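Local coordinates for probable secreted solute-binding lipoprotein (Streptomyces coelicolor, PDB 3I3V), which probably captures an unidentified solute outside the cell and hands it to a membrane transporter, as other bacterial extracellular solute-binding lipoproteins do, at residues P127-A133 against H262-W268; V68-L72 against Y285-G289; A163-V167 against G219-D223; G289-S293 against F306-Y311. All coordinates share one frame; numbering follows the deposited sequence.

Contact 1 of 4, residues P127-A133 against H262-W268; sequences PVAYNRA and HTEVGGW
The hydroxyl of Tyr130 bonds to the carbonyl of Gly267, just past the end of strand 263-266, and the ring is worth following outward from the backbone. CB lies 3.7 Å from Glu264 O, the same carbonyl that takes the Tyr130 backbone N-H. With CG anti to the carbonyl carbon (chi1 -60°), the ring runs along the partner strand toward its C-terminal end. CD2 keeps Glu264 O at its edge. CE2 passes Gly266 N at 4.1 Å. At the tip, Tyr130 OH donates a hydrogen bond to Gly267 O at 2.7 Å, tilted from the carbonyl plane. Gly266 has no side chain where the ring passes. A phenylalanine here would probably still fill the space beside Gly266 but leave the buried Gly267 O without its hydroxyl donor.

The backbone ladder pairs Val128 with Gly266 and Tyr130 with Glu264, two bonds each; Tyr130 N to Glu264 O is short at 2.6 Å. Farther on, Arg132 N donates to His262 O, while Arg132 NE reaches Glu264 OE2 at 3.3 Å from above the carboxylate plane, a bent salt bridge; Arg132 NH1 has a second partner in Asp141 O. Ala133 CB sits over one face of the His262 ring, 3.5 Å from its centroid, a CH-pi contact, and His262 NE2 bonds to Glu240.

Strand 122-131 is central here: strand 242-246 pairs with it through Ala129 and Asn131, alternating with the bonds to strand 263-266. Helix 339-345 packs on Pro127, Thr263 and Val265, and helix 172-182 receives the Trp268 side chain.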
loop_
_atom_site.group_PDB
_atom_site.type_symbol
_atom_site.label_atom_id
_atom_site.label_comp_id
_atom_site.label_asym_id
_atom_site.label_seq_id
_atom_site.Cartn_x
_atom_site.Cartn_y
_atom_site.Cartn_z
ATOM N N PRO C 127 -2.660 -47.053 35.773
ATOM C CA PRO C 127 -3.598 -47.986 35.137
ATOM C C PRO C 127 -3.508 -49.457 35.568
ATOM O O PRO C 127 -2.768 -49.821 36.485
ATOM C CB PRO C 127 -3.271 -47.818 33.664
ATOM C CG PRO C 127 -1.750 -47.740 33.716
ATOM C CD PRO C 127 -1.486 -46.821 34.909
ATOM N N VAL C 128 -4.274 -50.294 34.872
ATOM C CA VAL C 128 -4.299 -51.728 35.119
ATOM C C VAL C 128 -3.629 -52.447 33.948
ATOM O O VAL C 128 -4.025 -52.275 32.794
ATOM C CB VAL C 128 -5.750 -52.256 35.249
ATOM C CG1 VAL C 128 -5.728 -53.720 35.630
ATOM C CG2 VAL C 128 -6.513 -51.452 36.288
ATOM N N ALA C 129 -2.609 -53.242 34.252
ATOM C CA ALA C 129 -1.875 -53.996 33.245
ATOM C C ALA C 129 -2.376 -55.444 33.211
ATOM O O ALA C 129 -2.534 -56.076 34.258
ATOM C CB ALA C 129 -0.382 -53.961 33.561
ATOM N N TYR C 130 -2.622 -55.948 32.000
ATOM C CA TYR C 130 -3.116 -57.310 31.776
ATOM C C TYR C 130 -2.128 -58.114 30.926
ATOM O O TYR C 130 -1.818 -57.741 29.795
ATOM C CB TYR C 130 -4.467 -57.270 31.050
ATOM C CG TYR C 130 -5.565 -56.534 31.795
ATOM C CD1 TYR C 130 -6.468 -57.218 32.601
ATOM C CD2 TYR C 130 -5.698 -55.148 31.690
ATOM C CE1 TYR C 130 -7.479 -56.548 33.283
ATOM C CE2 TYR C 130 -6.705 -54.470 32.369
ATOM C CZ TYR C 130 -7.592 -55.178 33.162
ATOM O OH TYR C 130 -8.597 -54.519 33.828
ATOM N N ASN C 131 -1.637 -59.217 31.476
ATOM C CA ASN C 131 -0.693 -60.069 30.764
ATOM C C ASN C 131 -1.476 -60.962 29.785
ATOM O O ASN C 131 -2.195 -61.869 30.197
ATOM C CB ASN C 131 0.103 -60.902 31.786
ATOM C CG ASN C 131 1.116 -61.833 31.133
ATOM O OD1 ASN C 131 2.103 -62.227 31.758
ATOM N ND2 ASN C 131 0.868 -62.203 29.881
ATOM N N ARG C 132 -1.344 -60.687 28.490
ATOM C CA ARG C 132 -2.052 -61.444 27.454
ATOM C C ARG C 132 -1.624 -62.897 27.333
ATOM O O ARG C 132 -2.457 -63.789 27.202
ATOM C CB ARG C 132 -1.884 -60.762 26.101
ATOM C CG ARG C 132 -2.956 -59.752 25.784
ATOM C CD ARG C 132 -4.266 -60.446 25.502
ATOM N NE ARG C 132 -5.289 -59.503 25.065
ATOM C CZ ARG C 132 -6.518 -59.857 24.724
ATOM N NH1 ARG C 132 -6.872 -61.133 24.774
ATOM N NH2 ARG C 132 -7.392 -58.939 24.336
ATOM N N ALA C 133 -0.321 -63.133 27.358
ATOM C CA ALA C 133 0.187 -64.488 27.258
ATOM C C ALA C 133 -0.510 -65.369 28.287
ATOM O O ALA C 133 -0.895 -66.497 27.988
ATOM C CB ALA C 133 1.686 -64.504 27.491
ATOM N N HIS C 262 4.167 -58.703 25.747
ATOM C CA HIS C 262 2.793 -59.172 25.620
ATOM C C HIS C 262 1.899 -58.741 26.786
ATOM O O HIS C 262 1.102 -59.528 27.298
ATOM C CB HIS C 262 2.752 -60.705 25.450
ATOM C CG HIS C 262 3.531 -61.468 26.482
ATOM N ND1 HIS C 262 4.674 -62.172 26.175
ATOM C CD2 HIS C 262 3.298 -61.689 27.798
ATOM C CE1 HIS C 262 5.109 -62.800 27.255
ATOM N NE2 HIS C 262 4.291 -62.524 28.253
ATOM N N THR C 263 2.045 -57.484 27.202
ATOM C CA THR C 263 1.236 -56.921 28.278
ATOM C C THR C 263 0.439 -55.746 27.716
ATOM O O THR C 263 0.926 -54.981 26.887
ATOM C CB THR C 263 2.115 -56.446 29.485
ATOM O OG1 THR C 263 2.592 -57.585 30.208
ATOM C CG2 THR C 263 1.305 -55.577 30.449
ATOM N N GLU C 264 -0.802 -55.620 28.160
ATOM C CA GLU C 264 -1.673 -54.548 27.711
ATOM C C GLU C 264 -2.235 -53.775 28.898
ATOM O O GLU C 264 -2.563 -54.365 29.922
ATOM C CB GLU C 264 -2.819 -55.122 26.887
ATOM C CG GLU C 264 -2.431 -55.509 25.473
ATOM C CD GLU C 264 -3.584 -56.126 24.711
ATOM O OE1 GLU C 264 -4.730 -55.647 24.865
ATOM O OE2 GLU C 264 -3.342 -57.085 23.950
ATOM N N VAL C 265 -2.357 -52.460 28.757
ATOM C CA VAL C 265 -2.886 -51.641 29.838
ATOM C C VAL C 265 -4.305 -51.174 29.570
ATOM O O VAL C 265 -4.675 -50.880 28.428
ATOM C CB VAL C 265 -2.003 -50.397 30.106
ATOM C CG1 VAL C 265 -0.628 -50.825 30.582
ATOM C CG2 VAL C 265 -1.899 -49.552 28.857
ATOM N N GLY C 266 -5.092 -51.117 30.640
ATOM C CA GLY C 266 -6.468 -50.673 30.554
ATOM C C GLY C 266 -6.886 -50.092 31.897
ATOM O O GLY C 266 -6.052 -49.579 32.644
ATOM N N GLY C 267 -8.178 -50.171 32.199
ATOM C CA GLY C 267 -8.676 -49.661 33.460
ATOM C C GLY C 267 -9.289 -50.791 34.259
ATOM O O GLY C 267 -9.333 -51.934 33.801
ATOM N N TRP C 268 -9.760 -50.485 35.461
ATOM C CA TRP C 268 -10.371 -51.506 36.299
ATOM C C TRP C 268 -11.834 -51.705 35.878
ATOM O O TRP C 268 -12.588 -50.743 35.732
ATOM C CB TRP C 268 -10.260 -51.102 37.777
ATOM C CG TRP C 268 -10.731 -52.171 38.702
ATOM C CD1 TRP C 268 -12.008 -52.372 39.136
ATOM C CD2 TRP C 268 -9.952 -53.256 39.228
ATOM N NE1 TRP C 268 -12.074 -53.515 39.893
ATOM C CE2 TRP C 268 -10.828 -54.077 39.964
ATOM C CE3 TRP C 268 -8.602 -53.614 39.145
ATOM C CZ2 TRP C 268 -10.399 -55.235 40.615
ATOM C CZ3 TRP C 268 -8.173 -54.766 39.793
ATOM C CH2 TRP C 268 -9.071 -55.561 40.518
#

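Contact 2 of 4, residues V68-L72 against Y285-G289; sequences VMVNL and YTLIG
Val70 pairs with Gly289 as an antiparallel hydrogen-bonded pair in which the two bonds are unequal: Gly289 N to Val70 O is 2.8 Å and fairly straight, with the donor well above the carbonyl plane, whereas Val70 N to Gly289 O is weak at 3.3 Å. Gly289 O is also met by the CA of Met69 at the same distance, a CA-H...O contact with an angle of 158° at the hydrogen. Past the strand end, Leu72 N donates to Thr286 O at 3.0 Å, so the two segments stay tied beyond it.

Among the side chains, Leu72 meets Thr286 in two places: CB against CB at 3.6 Å, and the CD2 branch against the threonine methyl, CG2. Thr286 CG2 lies anti to the carbonyl carbon and beside the backbone N, which turns the methyl rather than the hydroxyl toward the leucine. Asn71 takes part through CB, which rests 3.5 Å from Thr286 O and close to Ile288 N, while its amide leads away. Met69, a selenomethionine, crosses Ile288 at a slant, its CB and its terminal CE both touching the CG2 methyl of Ile288; the nearer approach, from CB, is 3.9 Å. Ile288 also leans on Phe122.

Strand 67-70 runs parallel to strand 9-14 on its other flank, and strand 289-292 enters from far along the chain as the antiparallel edge. One reversed strand, supplied by chain returning from the other lobe, is a hallmark of the type II periplasmic-binding-protein fold.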
loop_
_atom_site.group_PDB
_atom_site.type_symbol
_atom_site.label_atom_id
_atom_site.label_comp_id
_atom_site.label_asym_id
_atom_site.label_seq_id
_atom_site.Cartn_x
_atom_site.Cartn_y
_atom_site.Cartn_z
ATOM N N VAL C 68 11.076 -23.565 44.451
ATOM C CA VAL C 68 11.023 -24.842 45.143
ATOM C C VAL C 68 10.387 -25.903 44.261
ATOM O O VAL C 68 9.465 -25.623 43.509
ATOM C CB VAL C 68 10.210 -24.731 46.455
ATOM C CG1 VAL C 68 10.344 -26.018 47.254
ATOM C CG2 VAL C 68 10.685 -23.531 47.266
HETATM N N MSE C 69 10.887 -27.126 44.338
HETATM C CA MSE C 69 10.314 -28.200 43.547
HETATM C C MSE C 69 9.894 -29.327 44.463
HETATM O O MSE C 69 10.702 -30.182 44.814
HETATM C CB MSE C 69 11.318 -28.697 42.510
HETATM C CG MSE C 69 11.720 -27.636 41.486
HETATM SE SE MSE C 69 12.973 -28.298 40.145
HETATM C CE MSE C 69 11.778 -29.556 39.278
ATOM N N VAL C 70 8.620 -29.317 44.842
ATOM C CA VAL C 70 8.051 -30.332 45.732
ATOM C C VAL C 70 6.644 -30.709 45.296
ATOM O O VAL C 70 6.010 -30.004 44.507
ATOM C CB VAL C 70 7.923 -29.838 47.203
ATOM C CG1 VAL C 70 9.046 -30.370 48.029
ATOM C CG2 VAL C 70 7.869 -28.307 47.249
ATOM N N ASN C 71 6.149 -31.816 45.836
ATOM C CA ASN C 71 4.816 -32.263 45.509
ATOM C C ASN C 71 3.838 -31.602 46.471
ATOM O O ASN C 71 4.235 -30.814 47.336
ATOM C CB ASN C 71 4.710 -33.789 45.604
ATOM C CG ASN C 71 5.042 -34.320 46.998
ATOM O OD1 ASN C 71 4.409 -35.268 47.488
ATOM N ND2 ASN C 71 6.048 -33.728 47.634
ATOM N N LEU C 72 2.561 -31.926 46.311
ATOM C CA LEU C 72 1.520 -31.365 47.148
ATOM C C LEU C 72 1.080 -32.382 48.183
ATOM O O LEU C 72 0.467 -33.397 47.851
ATOM C CB LEU C 72 0.312 -30.951 46.302
ATOM C CG LEU C 72 -0.773 -30.237 47.116
ATOM C CD1 LEU C 72 -0.228 -28.884 47.574
ATOM C CD2 LEU C 72 -2.039 -30.056 46.290
ATOM N N TYR C 285 -2.243 -35.227 39.582
ATOM C CA TYR C 285 -1.444 -34.210 38.917
ATOM C C TYR C 285 -0.692 -33.354 39.919
ATOM O O TYR C 285 -0.221 -32.269 39.577
ATOM C CB TYR C 285 -2.351 -33.309 38.084
ATOM C CG TYR C 285 -3.201 -34.052 37.078
ATOM C CD1 TYR C 285 -2.646 -34.553 35.898
ATOM C CD2 TYR C 285 -4.551 -34.289 37.322
ATOM C CE1 TYR C 285 -3.415 -35.274 34.985
ATOM C CE2 TYR C 285 -5.329 -35.007 36.417
ATOM C CZ TYR C 285 -4.752 -35.501 35.252
ATOM O OH TYR C 285 -5.509 -36.254 34.383
ATOM N N THR C 286 -0.568 -33.832 41.154
ATOM C CA THR C 286 0.105 -33.038 42.165
ATOM C C THR C 286 1.427 -33.553 42.693
ATOM O O THR C 286 1.744 -33.393 43.872
ATOM C CB THR C 286 -0.834 -32.720 43.354
ATOM O OG1 THR C 286 -1.441 -33.927 43.836
ATOM C CG2 THR C 286 -1.905 -31.724 42.919
ATOM N N LEU C 287 2.194 -34.185 41.812
ATOM C CA LEU C 287 3.530 -34.642 42.163
ATOM C C LEU C 287 4.361 -33.368 41.962
ATOM O O LEU C 287 3.803 -32.314 41.622
ATOM C CB LEU C 287 3.990 -35.759 41.225
ATOM C CG LEU C 287 3.536 -37.159 41.660
ATOM C CD1 LEU C 287 2.021 -37.227 41.681
ATOM C CD2 LEU C 287 4.113 -38.208 40.719
ATOM N N ILE C 288 5.670 -33.448 42.165
ATOM C CA ILE C 288 6.545 -32.282 42.042
ATOM C C ILE C 288 6.067 -31.122 41.150
ATOM O O ILE C 288 5.789 -31.292 39.967
ATOM C CB ILE C 288 7.950 -32.716 41.605
ATOM C CG1 ILE C 288 8.568 -33.578 42.710
ATOM C CG2 ILE C 288 8.819 -31.493 41.316
ATOM C CD1 ILE C 288 10.011 -33.957 42.470
ATOM N N GLY C 289 5.961 -29.941 41.756
ATOM C CA GLY C 289 5.545 -28.747 41.044
ATOM C C GLY C 289 6.522 -27.628 41.365
ATOM O O GLY C 289 7.341 -27.781 42.278
#

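Contact 3 of 4, residues A163-V167 against G219-D223; sequences APVTV and GVFAD
Val165 lies alongside both Val220 and Phe221, all three pointing the same way, where a strand of the mixed sheet built round strand 122-131 meets the loop that leaves helix 203-217 through a Schellman motif at Gly219. The two methyls of Val165 divide the work. CG2, beside the backbone N, presses on Val220 CG1 at 3.6 Å, and CG1, anti to that N (chi1 -176°), comes to Phe221 CD1 at 4.0 Å, with CE1 just beyond. Val167 crosses the same phenylalanine at a slant and touches CD1 with its CG1 branch. Beyond these atoms the Phe221 ring meets Phe377 edge to face and packs on helix 172-182. An alanine in place of Val165 is likely to open a gap between Val220 and Phe221 and give the ring more freedom to turn.

A single backbone bridge holds the loop to the strand. Val165 N donates to Val220 O at 2.9 Å, and Val165 O accepts from Ala222 N at the same length. Arg158 grips the loop as well, through Gly219 O and Asp223. Pro164 leans on the carbonyl that Val165 N uses: its ring CG lies 3.0 Å from Val220 O, with CB little farther.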
loop_
_atom_site.group_PDB
_atom_site.type_symbol
_atom_site.label_atom_id
_atom_site.label_comp_id
_atom_site.label_asym_id
_atom_site.label_seq_id
_atom_site.Cartn_x
_atom_site.Cartn_y
_atom_site.Cartn_z
ATOM N N ALA C 163 -2.333 -67.021 39.288
ATOM C CA ALA C 163 -2.979 -66.039 40.144
ATOM C C ALA C 163 -3.570 -64.944 39.264
ATOM O O ALA C 163 -2.992 -64.585 38.241
ATOM C CB ALA C 163 -1.969 -65.450 41.129
ATOM N N PRO C 164 -4.751 -64.424 39.637
ATOM C CA PRO C 164 -5.431 -63.364 38.884
ATOM C C PRO C 164 -4.847 -61.972 39.138
ATOM O O PRO C 164 -3.854 -61.599 38.498
ATOM C CB PRO C 164 -6.886 -63.504 39.331
ATOM C CG PRO C 164 -6.752 -63.973 40.736
ATOM C CD PRO C 164 -5.658 -65.014 40.638
ATOM N N VAL C 165 -5.447 -61.196 40.041
ATOM C CA VAL C 165 -4.924 -59.857 40.329
ATOM C C VAL C 165 -3.988 -59.891 41.534
ATOM O O VAL C 165 -4.354 -60.361 42.611
ATOM C CB VAL C 165 -6.047 -58.808 40.626
ATOM C CG1 VAL C 165 -5.431 -57.436 40.812
ATOM C CG2 VAL C 165 -7.045 -58.746 39.489
ATOM N N THR C 166 -2.769 -59.404 41.352
ATOM C CA THR C 166 -1.830 -59.373 42.458
ATOM C C THR C 166 -1.756 -57.938 42.988
ATOM O O THR C 166 -1.750 -56.975 42.221
ATOM C CB THR C 166 -0.429 -59.843 42.019
ATOM O OG1 THR C 166 0.461 -59.821 43.142
ATOM C CG2 THR C 166 0.111 -58.947 40.914
ATOM N N VAL C 167 -1.726 -57.798 44.306
ATOM C CA VAL C 167 -1.663 -56.483 44.920
ATOM C C VAL C 167 -1.219 -56.612 46.373
ATOM O O VAL C 167 -1.513 -57.609 47.034
ATOM C CB VAL C 167 -3.045 -55.775 44.849
ATOM C CG1 VAL C 167 -4.082 -56.567 45.637
ATOM C CG2 VAL C 167 -2.933 -54.348 45.373
ATOM N N GLY C 219 -12.600 -64.473 44.573
ATOM C CA GLY C 219 -11.227 -64.865 44.303
ATOM C C GLY C 219 -10.531 -64.086 43.203
ATOM O O GLY C 219 -9.702 -64.638 42.484
ATOM N N VAL C 220 -10.843 -62.802 43.073
ATOM C CA VAL C 220 -10.224 -61.987 42.038
ATOM C C VAL C 220 -8.785 -61.621 42.402
ATOM O O VAL C 220 -7.966 -61.353 41.526
ATOM C CB VAL C 220 -11.042 -60.698 41.780
ATOM C CG1 VAL C 220 -10.236 -59.713 40.938
ATOM C CG2 VAL C 220 -12.333 -61.046 41.061
ATOM N N PHE C 221 -8.470 -61.624 43.692
ATOM C CA PHE C 221 -7.117 -61.297 44.134
ATOM C C PHE C 221 -6.351 -62.561 44.457
ATOM O O PHE C 221 -6.951 -63.597 44.732
ATOM C CB PHE C 221 -7.172 -60.386 45.365
ATOM C CG PHE C 221 -7.914 -59.113 45.118
ATOM C CD1 PHE C 221 -7.426 -58.184 44.209
ATOM C CD2 PHE C 221 -9.145 -58.886 45.706
ATOM C CE1 PHE C 221 -8.154 -57.058 43.887
ATOM C CE2 PHE C 221 -9.880 -57.755 45.386
ATOM C CZ PHE C 221 -9.384 -56.840 44.470
ATOM N N ALA C 222 -5.025 -62.473 44.412
ATOM C CA ALA C 222 -4.163 -63.613 44.714
ATOM C C ALA C 222 -4.460 -64.126 46.117
ATOM O O ALA C 222 -4.882 -63.360 46.989
ATOM C CB ALA C 222 -2.692 -63.198 44.619
ATOM N N ASP C 223 -4.244 -65.418 46.339
ATOM C CA ASP C 223 -4.485 -65.982 47.657
ATOM C C ASP C 223 -3.604 -65.229 48.652
ATOM O O ASP C 223 -2.464 -64.887 48.342
ATOM C CB ASP C 223 -4.133 -67.477 47.695
ATOM C CG ASP C 223 -5.095 -68.344 46.874
ATOM O OD1 ASP C 223 -6.318 -68.099 46.910
ATOM O OD2 ASP C 223 -4.621 -69.288 46.205
#

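Contact 4 of 4, residues G289-S293 against F306-Y311; sequences GFWIS and FLRFMY
Phe290 CG stands anti to the carbonyl carbon (chi1 -68°), which carries the ring from strand 289-292 across to helix 300-310; Met310, a selenomethionine, also has CG anti to its carbonyl carbon and then bends at chi2 (-65°), so that CB and CG face the ring while the selenium turns off to one side. The closest approach is therefore carbon to carbon: Phe290 CZ lies 3.6 Å from Met310 CG and nearly as near its CB. The selenium sits 5.5 Å from the ring centroid and well off the normal, an oblique Met-aromatic contact. Leu307 slides past Phe290 in the opposite direction, its CD2 touching CB, CG and CD2 of the phenylalanine at 4.1 Å.

This is the packing of a helix against one face of an alpha/beta sheet: strand and helix run almost antiparallel, at 170°, with their axes 11.2 Å apart, and Phe290 spans the gap between them. The chain makes the turn through short helix 294-298, with Ser293 as its N-cap.

Phe306 crosses Phe290 at about a right angle, CE2 coming within 4.2 Å of CE1. Ile292 meets the other branch of Leu307, CD1 to CD1, at 4.1 Å. Outside the two segments, Tyr121 meets the Phe290 ring edge to face, as Phe33 of helix 23-36 does Phe306. Tyr311 CE2 approaches Phe290 CD2 at 4.5 Å, its hydroxyl bonded to Pro120 O.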
loop_
_atom_site.group_PDB
_atom_site.type_symbol
_atom_site.label_atom_id
_atom_site.label_comp_id
_atom_site.label_asym_id
_atom_site.label_seq_id
_atom_site.Cartn_x
_atom_site.Cartn_y
_atom_site.Cartn_z
ATOM N N GLY C 289 5.961 -29.941 41.756
ATOM C CA GLY C 289 5.545 -28.747 41.044
ATOM C C GLY C 289 6.522 -27.628 41.365
ATOM O O GLY C 289 7.341 -27.781 42.278
ATOM N N PHE C 290 6.444 -26.516 40.625
ATOM C CA PHE C 290 7.332 -25.364 40.829
ATOM C C PHE C 290 6.696 -24.300 41.736
ATOM O O PHE C 290 5.646 -23.744 41.408
ATOM C CB PHE C 290 7.677 -24.707 39.475
ATOM C CG PHE C 290 8.546 -25.558 38.573
ATOM C CD1 PHE C 290 9.919 -25.654 38.783
ATOM C CD2 PHE C 290 7.986 -26.252 37.495
ATOM C CE1 PHE C 290 10.730 -26.425 37.930
ATOM C CE2 PHE C 290 8.789 -27.020 36.647
ATOM C CZ PHE C 290 10.165 -27.103 36.867
ATOM N N TRP C 291 7.335 -24.002 42.866
ATOM C CA TRP C 291 6.810 -22.993 43.779
ATOM C C TRP C 291 7.732 -21.778 43.767
ATOM O O TRP C 291 8.944 -21.919 43.583
ATOM C CB TRP C 291 6.720 -23.536 45.211
ATOM C CG TRP C 291 5.925 -24.797 45.360
ATOM C CD1 TRP C 291 6.191 -26.009 44.786
ATOM C CD2 TRP C 291 4.767 -24.991 46.186
ATOM N NE1 TRP C 291 5.277 -26.944 45.209
ATOM C CE2 TRP C 291 4.393 -26.349 46.069
ATOM C CE3 TRP C 291 4.012 -24.149 47.017
ATOM C CZ2 TRP C 291 3.298 -26.886 46.753
ATOM C CZ3 TRP C 291 2.926 -24.683 47.696
ATOM C CH2 TRP C 291 2.580 -26.038 47.562
ATOM N N ILE C 292 7.167 -20.587 43.956
ATOM C CA ILE C 292 7.994 -19.384 43.978
ATOM C C ILE C 292 7.975 -18.750 45.364
ATOM O O ILE C 292 6.917 -18.497 45.925
ATOM C CB ILE C 292 7.523 -18.343 42.945
ATOM C CG1 ILE C 292 7.606 -18.941 41.538
ATOM C CG2 ILE C 292 8.394 -17.083 43.041
ATOM C CD1 ILE C 292 7.336 -17.941 40.435
ATOM N N SER C 293 9.156 -18.490 45.911
ATOM C CA SER C 293 9.251 -17.897 47.237
ATOM C C SER C 293 9.293 -16.383 47.161
ATOM O O SER C 293 9.450 -15.812 46.082
ATOM C CB SER C 293 10.514 -18.371 47.932
ATOM O OG SER C 293 11.644 -17.834 47.268
ATOM N N PHE C 306 13.645 -19.453 33.776
ATOM C CA PHE C 306 13.630 -20.842 34.229
ATOM C C PHE C 306 12.290 -21.538 33.973
ATOM O O PHE C 306 12.246 -22.642 33.430
ATOM C CB PHE C 306 13.973 -20.864 35.720
ATOM C CG PHE C 306 14.350 -22.211 36.255
ATOM C CD1 PHE C 306 15.427 -22.916 35.730
ATOM C CD2 PHE C 306 13.675 -22.739 37.346
ATOM C CE1 PHE C 306 15.832 -24.121 36.287
ATOM C CE2 PHE C 306 14.069 -23.943 37.912
ATOM C CZ PHE C 306 15.154 -24.636 37.381
ATOM N N LEU C 307 11.196 -20.888 34.350
ATOM C CA LEU C 307 9.881 -21.475 34.156
ATOM C C LEU C 307 9.436 -21.549 32.702
ATOM O O LEU C 307 8.759 -22.506 32.314
ATOM C CB LEU C 307 8.845 -20.731 34.999
ATOM C CG LEU C 307 8.569 -21.483 36.303
ATOM C CD1 LEU C 307 8.257 -20.521 37.429
ATOM C CD2 LEU C 307 7.428 -22.461 36.063
ATOM N N ARG C 308 9.802 -20.556 31.891
ATOM C CA ARG C 308 9.415 -20.596 30.482
ATOM C C ARG C 308 10.156 -21.761 29.831
ATOM O O ARG C 308 9.617 -22.438 28.955
ATOM C CB ARG C 308 9.780 -19.299 29.755
ATOM C CG ARG C 308 9.250 -18.034 30.386
ATOM C CD ARG C 308 9.264 -16.906 29.373
ATOM N NE ARG C 308 8.083 -16.988 28.529
ATOM C CZ ARG C 308 7.057 -16.154 28.624
ATOM N NH1 ARG C 308 7.091 -15.178 29.513
ATOM N NH2 ARG C 308 5.989 -16.314 27.855
ATOM N N PHE C 309 11.391 -21.982 30.280
ATOM C CA PHE C 309 12.245 -23.062 29.780
ATOM C C PHE C 309 11.615 -24.420 30.118
ATOM O O PHE C 309 11.236 -25.178 29.224
ATOM C CB PHE C 309 13.639 -22.944 30.410
ATOM C CG PHE C 309 14.583 -24.055 30.035
ATOM C CD1 PHE C 309 15.169 -24.102 28.777
ATOM C CD2 PHE C 309 14.890 -25.060 30.948
ATOM C CE1 PHE C 309 16.043 -25.131 28.441
ATOM C CE2 PHE C 309 15.765 -26.097 30.617
ATOM C CZ PHE C 309 16.340 -26.131 29.367
HETATM N N MSE C 310 11.494 -24.714 31.410
HETATM C CA MSE C 310 10.910 -25.969 31.879
HETATM C C MSE C 310 9.550 -26.278 31.238
HETATM O O MSE C 310 9.208 -27.442 31.034
HETATM C CB MSE C 310 10.768 -25.929 33.402
HETATM C CG MSE C 310 12.088 -25.880 34.144
HETATM SE SE MSE C 310 13.111 -27.494 33.881
HETATM C CE MSE C 310 14.787 -26.834 34.481
ATOM N N TYR C 311 8.777 -25.234 30.932
ATOM C CA TYR C 311 7.463 -25.381 30.304
ATOM C C TYR C 311 7.535 -25.454 28.774
ATOM O O TYR C 311 6.516 -25.641 28.109
ATOM C CB TYR C 311 6.535 -24.224 30.700
ATOM C CG TYR C 311 5.609 -24.533 31.860
ATOM C CD1 TYR C 311 4.273 -24.140 31.831
ATOM C CD2 TYR C 311 6.064 -25.234 32.976
ATOM C CE1 TYR C 311 3.413 -24.440 32.874
ATOM C CE2 TYR C 311 5.207 -25.535 34.031
ATOM C CZ TYR C 311 3.884 -25.138 33.973
ATOM O OH TYR C 311 3.024 -25.443 35.008
#

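Overall arrangement
The four contacts fall into two groups on opposite sides of the chain's centre, in keeping with the two-lobed fold of solute-binding proteins. Contacts 2 and 4 share Gly289 and belong to the four-stranded sheet; their centres are 11 Å apart, and Val68 O probably accepts a hydrogen bond from Trp291 N at 2.8 Å. Contacts 1 and 3, with centres 14 Å apart, both reach the other sheet and touch where Trp268 CH2 lies 3.8 Å from Phe221 CE1. Across the lobes, contacts 1 and 2 have centres 28 Å apart and nearest atoms about 11 Å apart. Along the chain contact 3 nests within contact 1, and contact 1 within contact 2.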